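Local coordinates for uncharacterized protein (Pseudomonas aeruginosa UCBPP-PA14, PDB 3FD9) that acts as a transcriptional antiactivator of type III secretion, probably by disrupting self-association and DNA binding of the activator ExsA until ExsC relieves the block, at residues Met99-Trp111 with Ala186-Leu200. Sequence-based numbering, arbitrary orientation.
Sequences MIDWVLLPVYGWW and AKSAWPNWQRGMATL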
loop_
_atom_site.group_PDB
_atom_site.type_symbol
_atom_site.label_atom_id
_atom_site.label_comp_id
_atom_site.label_asym_id
_atom_site.label_seq_id
_atom_site.Cartn_x
_atom_site.Cartn_y
_atom_site.Cartn_z
HETATM N N MSE A 99 3.566 -18.079 14.680
HETATM C CA MSE A 99 3.190 -18.276 16.067
HETATM C C MSE A 99 2.559 -17.005 16.637
HETATM O O MSE A 99 1.635 -17.062 17.445
HETATM C CB MSE A 99 4.420 -18.670 16.884
HETATM C CG MSE A 99 4.177 -18.675 18.378
HETATM SE SE MSE A 99 2.995 -20.142 18.938
HETATM C CE MSE A 99 4.302 -21.623 18.805
ATOM N N ILE A 100 3.052 -15.854 16.191
ATOM C CA ILE A 100 2.633 -14.576 16.744
ATOM C C ILE A 100 1.305 -14.114 16.176
ATOM O O ILE A 100 0.444 -13.634 16.902
ATOM C CB ILE A 100 3.672 -13.479 16.456
ATOM C CG1 ILE A 100 4.954 -13.723 17.256
ATOM C CG2 ILE A 100 3.104 -12.118 16.780
ATOM C CD1 ILE A 100 6.136 -12.895 16.769
ATOM N N ASP A 101 1.147 -14.241 14.867
ATOM C CA ASP A 101 0.006 -13.644 14.197
ATOM C C ASP A 101 -1.227 -14.509 14.302
ATOM O O ASP A 101 -2.348 -14.015 14.190
ATOM C CB ASP A 101 0.327 -13.410 12.730
ATOM C CG ASP A 101 1.299 -12.282 12.528
ATOM O OD1 ASP A 101 1.168 -11.251 13.230
ATOM O OD2 ASP A 101 2.193 -12.425 11.664
ATOM N N TRP A 102 -1.012 -15.804 14.503
ATOM C CA TRP A 102 -2.102 -16.757 14.522
ATOM C C TRP A 102 -2.463 -17.201 15.929
ATOM O O TRP A 102 -3.556 -17.691 16.164
ATOM C CB TRP A 102 -1.787 -17.961 13.629
ATOM C CG TRP A 102 -2.368 -17.821 12.243
ATOM C CD1 TRP A 102 -3.663 -18.066 11.865
ATOM C CD2 TRP A 102 -1.684 -17.392 11.060
ATOM N NE1 TRP A 102 -3.821 -17.813 10.523
ATOM C CE2 TRP A 102 -2.624 -17.398 10.007
ATOM C CE3 TRP A 102 -0.371 -17.005 10.788
ATOM C CZ2 TRP A 102 -2.291 -17.035 8.709
ATOM C CZ3 TRP A 102 -0.044 -16.641 9.494
ATOM C CH2 TRP A 102 -0.999 -16.661 8.471
ATOM N N VAL A 103 -1.555 -17.026 16.874
ATOM C CA VAL A 103 -1.821 -17.468 18.229
ATOM C C VAL A 103 -1.644 -16.334 19.231
ATOM O O VAL A 103 -2.617 -15.791 19.737
ATOM C CB VAL A 103 -0.921 -18.656 18.627
ATOM C CG1 VAL A 103 -1.270 -19.143 20.017
ATOM C CG2 VAL A 103 -1.071 -19.779 17.640
ATOM N N LEU A 104 -0.399 -15.970 19.509
ATOM C CA LEU A 104 -0.109 -15.068 20.612
ATOM C C LEU A 104 -0.933 -13.787 20.600
ATOM O O LEU A 104 -1.518 -13.417 21.619
ATOM C CB LEU A 104 1.378 -14.747 20.670
ATOM C CG LEU A 104 2.322 -15.950 20.777
ATOM C CD1 LEU A 104 3.753 -15.456 20.970
ATOM C CD2 LEU A 104 1.914 -16.875 21.904
ATOM N N LEU A 105 -0.989 -13.109 19.461
ATOM C CA LEU A 105 -1.730 -11.853 19.375
ATOM C C LEU A 105 -3.253 -12.016 19.504
ATOM O O LEU A 105 -3.894 -11.295 20.270
ATOM C CB LEU A 105 -1.372 -11.100 18.093
ATOM C CG LEU A 105 0.015 -10.476 18.057
ATOM C CD1 LEU A 105 0.115 -9.544 16.878
ATOM C CD2 LEU A 105 0.322 -9.723 19.348
ATOM N N PRO A 106 -3.844 -12.952 18.746
ATOM C CA PRO A 106 -5.276 -13.225 18.940
ATOM C C PRO A 106 -5.581 -13.644 20.378
ATOM O O PRO A 106 -6.486 -13.106 21.020
ATOM C CB PRO A 106 -5.535 -14.400 18.001
ATOM C CG PRO A 106 -4.502 -14.237 16.916
ATOM C CD PRO A 106 -3.278 -13.721 17.626
ATOM N N VAL A 107 -4.816 -14.602 20.881
ATOM C CA VAL A 107 -5.009 -15.108 22.231
ATOM C C VAL A 107 -4.926 -13.996 23.261
ATOM O O VAL A 107 -5.696 -13.972 24.223
ATOM C CB VAL A 107 -3.978 -16.191 22.569
ATOM C CG1 VAL A 107 -3.898 -16.405 24.071
ATOM C CG2 VAL A 107 -4.332 -17.488 21.841
ATOM N N TYR A 108 -3.993 -13.075 23.069
ATOM C CA TYR A 108 -3.813 -11.998 24.037
ATOM C C TYR A 108 -4.967 -11.019 23.986
ATOM O O TYR A 108 -5.376 -10.486 25.003
ATOM C CB TYR A 108 -2.497 -11.256 23.813
ATOM C CG TYR A 108 -2.230 -10.230 24.885
ATOM C CD1 TYR A 108 -1.412 -10.527 25.975
ATOM C CD2 TYR A 108 -2.817 -8.974 24.829
ATOM C CE1 TYR A 108 -1.171 -9.592 26.969
ATOM C CE2 TYR A 108 -2.587 -8.037 25.816
ATOM C CZ TYR A 108 -1.763 -8.351 26.882
ATOM O OH TYR A 108 -1.528 -7.414 27.857
ATOM N N GLY A 109 -5.486 -10.774 22.792
ATOM C CA GLY A 109 -6.653 -9.924 22.653
ATOM C C GLY A 109 -7.837 -10.545 23.362
ATOM O O GLY A 109 -8.614 -9.864 24.024
ATOM N N TRP A 110 -7.967 -11.855 23.221
ATOM C CA TRP A 110 -9.016 -12.593 23.903
ATOM C C TRP A 110 -8.814 -12.544 25.421
ATOM O O TRP A 110 -9.707 -12.135 26.152
ATOM C CB TRP A 110 -9.064 -14.035 23.401
ATOM C CG TRP A 110 -10.100 -14.848 24.068
ATOM C CD1 TRP A 110 -11.400 -15.003 23.681
ATOM C CD2 TRP A 110 -9.940 -15.621 25.262
ATOM N NE1 TRP A 110 -12.058 -15.829 24.560
ATOM C CE2 TRP A 110 -11.181 -16.220 25.541
ATOM C CE3 TRP A 110 -8.868 -15.866 26.120
ATOM C CZ2 TRP A 110 -11.377 -17.048 26.637
ATOM C CZ3 TRP A 110 -9.064 -16.689 27.211
ATOM C CH2 TRP A 110 -10.310 -17.266 27.463
ATOM N N TRP A 111 -7.641 -12.950 25.892
ATOM C CA TRP A 111 -7.329 -12.861 27.310
ATOM C C TRP A 111 -7.707 -11.489 27.841
ATOM O O TRP A 111 -8.499 -11.357 28.766
ATOM C CB TRP A 111 -5.845 -13.114 27.551
ATOM C CG TRP A 111 -5.439 -13.017 28.985
ATOM C CD1 TRP A 111 -5.772 -13.878 29.986
ATOM C CD2 TRP A 111 -4.617 -12.008 29.584
ATOM N NE1 TRP A 111 -5.211 -13.472 31.172
ATOM C CE2 TRP A 111 -4.497 -12.326 30.951
ATOM C CE3 TRP A 111 -3.970 -10.868 29.097
ATOM C CZ2 TRP A 111 -3.759 -11.545 31.836
ATOM C CZ3 TRP A 111 -3.236 -10.098 29.973
ATOM C CH2 TRP A 111 -3.136 -10.438 31.328
ATOM N N ALA A 186 -3.605 -5.407 33.253
ATOM C CA ALA A 186 -3.230 -6.439 32.301
ATOM C C ALA A 186 -1.744 -6.753 32.409
ATOM O O ALA A 186 -1.338 -7.910 32.321
ATOM C CB ALA A 186 -3.580 -6.011 30.892
ATOM N N LYS A 187 -0.933 -5.719 32.600
ATOM C CA LYS A 187 0.489 -5.922 32.822
ATOM C C LYS A 187 0.711 -6.692 34.122
ATOM O O LYS A 187 1.496 -7.633 34.169
ATOM C CB LYS A 187 1.235 -4.589 32.851
ATOM C CG LYS A 187 2.711 -4.746 33.180
ATOM C CD LYS A 187 3.530 -3.506 32.851
ATOM C CE LYS A 187 5.010 -3.752 33.144
ATOM N NZ LYS A 187 5.875 -2.585 32.810
ATOM N N SER A 188 0.005 -6.299 35.173
ATOM C CA SER A 188 0.145 -6.958 36.464
ATOM C C SER A 188 -0.235 -8.433 36.407
ATOM O O SER A 188 0.326 -9.251 37.141
ATOM C CB SER A 188 -0.699 -6.248 37.523
ATOM O OG SER A 188 -0.184 -4.959 37.807
ATOM N N ALA A 189 -1.186 -8.769 35.539
ATOM C CA ALA A 189 -1.751 -10.118 35.503
ATOM C C ALA A 189 -0.918 -11.091 34.672
ATOM O O ALA A 189 -1.120 -12.305 34.735
ATOM C CB ALA A 189 -3.168 -10.077 34.993
ATOM N N TRP A 190 0.004 -10.542 33.883
ATOM C CA TRP A 190 0.910 -11.328 33.050
ATOM C C TRP A 190 2.205 -10.559 32.877
ATOM O O TRP A 190 2.488 -10.050 31.790
ATOM C CB TRP A 190 0.309 -11.570 31.671
ATOM C CG TRP A 190 1.024 -12.635 30.892
ATOM C CD1 TRP A 190 2.227 -13.201 31.188
ATOM C CD2 TRP A 190 0.585 -13.243 29.671
ATOM N NE1 TRP A 190 2.561 -14.137 30.238
ATOM C CE2 TRP A 190 1.568 -14.178 29.291
ATOM C CE3 TRP A 190 -0.550 -13.095 28.867
ATOM C CZ2 TRP A 190 1.452 -14.959 28.142
ATOM C CZ3 TRP A 190 -0.661 -13.869 27.724
ATOM C CH2 TRP A 190 0.334 -14.790 27.374
ATOM N N PRO A 191 3.000 -10.478 33.948
ATOM C CA PRO A 191 4.193 -9.627 34.002
ATOM C C PRO A 191 5.155 -9.869 32.844
ATOM O O PRO A 191 5.654 -8.899 32.277
ATOM C CB PRO A 191 4.845 -10.030 35.326
ATOM C CG PRO A 191 3.715 -10.594 36.149
ATOM C CD PRO A 191 2.834 -11.284 35.169
ATOM N N ASN A 192 5.401 -11.132 32.493
ATOM C CA ASN A 192 6.433 -11.472 31.514
ATOM C C ASN A 192 5.977 -11.571 30.060
ATOM O O ASN A 192 6.661 -12.188 29.237
ATOM C CB ASN A 192 7.128 -12.778 31.896
ATOM C CG ASN A 192 7.890 -12.677 33.198
ATOM O OD1 ASN A 192 7.952 -13.641 33.960
ATOM N ND2 ASN A 192 8.476 -11.509 33.462
ATOM N N TRP A 193 4.833 -10.970 29.739
ATOM C CA TRP A 193 4.348 -10.947 28.359
ATOM C C TRP A 193 5.370 -10.264 27.463
ATOM O O TRP A 193 5.693 -10.775 26.407
ATOM C CB TRP A 193 2.985 -10.259 28.274
ATOM C CG TRP A 193 2.558 -9.823 26.894
ATOM C CD1 TRP A 193 2.491 -8.542 26.428
ATOM C CD2 TRP A 193 2.109 -10.659 25.822
ATOM N NE1 TRP A 193 2.039 -8.530 25.130
ATOM C CE2 TRP A 193 1.799 -9.818 24.735
ATOM C CE3 TRP A 193 1.945 -12.037 25.675
ATOM C CZ2 TRP A 193 1.338 -10.307 23.520
ATOM C CZ3 TRP A 193 1.491 -12.523 24.478
ATOM C CH2 TRP A 193 1.189 -11.662 23.408
ATOM N N GLN A 194 5.883 -9.117 27.898
ATOM C CA GLN A 194 6.946 -8.424 27.176
ATOM C C GLN A 194 8.148 -9.333 26.954
ATOM O O GLN A 194 8.493 -9.678 25.820
ATOM C CB GLN A 194 7.400 -7.200 27.968
ATOM C CG GLN A 194 6.313 -6.167 28.212
ATOM C CD GLN A 194 6.149 -5.208 27.045
ATOM O OE1 GLN A 194 7.076 -5.018 26.247
ATOM N NE2 GLN A 194 4.970 -4.590 26.942
ATOM N N ARG A 195 8.788 -9.709 28.054
ATOM C CA ARG A 195 9.976 -10.540 28.001
ATOM C C ARG A 195 9.798 -11.720 27.061
ATOM O O ARG A 195 10.674 -12.012 26.243
ATOM C CB ARG A 195 10.335 -11.048 29.393
ATOM C CG ARG A 195 11.691 -11.737 29.451
ATOM C CD ARG A 195 11.915 -12.404 30.795
ATOM N NE ARG A 195 10.985 -13.506 31.014
ATOM C CZ ARG A 195 11.122 -14.416 31.969
ATOM N NH1 ARG A 195 12.159 -14.358 32.797
ATOM N NH2 ARG A 195 10.227 -15.387 32.096
ATOM N N GLY A 196 8.662 -12.396 27.185
ATOM C CA GLY A 196 8.383 -13.561 26.373
ATOM C C GLY A 196 8.411 -13.249 24.895
ATOM O O GLY A 196 8.912 -14.045 24.092
HETATM N N MSE A 197 7.881 -12.085 24.533
HETATM C CA MSE A 197 7.803 -11.700 23.131
HETATM C C MSE A 197 9.184 -11.366 22.573
HETATM O O MSE A 197 9.499 -11.707 21.441
HETATM C CB MSE A 197 6.852 -10.517 22.951
HETATM C CG MSE A 197 6.642 -10.097 21.508
HETATM SE SE MSE A 197 5.827 -11.501 20.385
HETATM C CE MSE A 197 4.160 -11.810 21.382
ATOM N N ALA A 198 10.003 -10.701 23.381
ATOM C CA ALA A 198 11.376 -10.391 22.997
ATOM C C ALA A 198 12.166 -11.665 22.737
ATOM O O ALA A 198 12.884 -11.779 21.741
ATOM C CB ALA A 198 12.051 -9.581 24.085
ATOM N N THR A 199 12.024 -12.625 23.641
ATOM C CA THR A 199 12.753 -13.881 23.536
ATOM C C THR A 199 12.370 -14.659 22.289
ATOM O O THR A 199 13.230 -15.090 21.532
ATOM C CB THR A 199 12.505 -14.764 24.745
ATOM O OG1 THR A 199 13.033 -14.122 25.913
ATOM C CG2 THR A 199 13.164 -16.123 24.550
ATOM N N LEU A 200 11.076 -14.845 22.078
ATOM C CA LEU A 200 10.611 -15.520 20.880
ATOM C C LEU A 200 11.171 -14.843 19.627
ATOM O O LEU A 200 11.539 -15.499 18.651
ATOM C CB LEU A 200 9.090 -15.512 20.837
ATOM C CG LEU A 200 8.504 -16.049 19.536
ATOM C CD1 LEU A 200 8.934 -17.490 19.350
ATOM C CD2 LEU A 200 6.984 -15.918 19.527
#
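Tyr108 lays its ring over the indole of Trp193 in a face-to-face stack, the centroid of the five-membered ring 4.2 Å from that of the phenol and the planes 28° apart. Tyr108 CD1 stands over the middle of the indole, 3.5 Å from Trp193 CE2; with CG anti to the backbone N (chi1 -174°), the phenol leans out from its helix across this face. CE3 of Trp111 sits over the rim of the opposite face of Tyr108, and Trp111 in turn receives the edge of Trp190 on its own face, the two six-membered rings in a T-shaped pair. The outer edge of the Trp111 indole, with CZ2 3.5 Å from Ala189 CB, rests against Ala186 and Ala189. These four rings form an aromatic cluster at the turn through which the long helical hairpin passes into helix 193-203. Segment 193-200 runs nearly antiparallel (171°) to 99-111, the axes 12.6 Å apart at their closest, a wide separation bridged by large side chains. Beyond the rings, Leu104 CD1 and Leu200 CD2 meet tip to tip at 3.6 Å, while selenomethionine Met197, bent at chi2 and chi3, brings SE to 3.9 Å from Ile100 CD1. Further out, Trp190 NE1 is hydrogen-bonded to Phe209 O, Trp220 of helix 217-223 packs on Leu104, and Met39 of a second subunit touches Leu105, Trp193 and Met197.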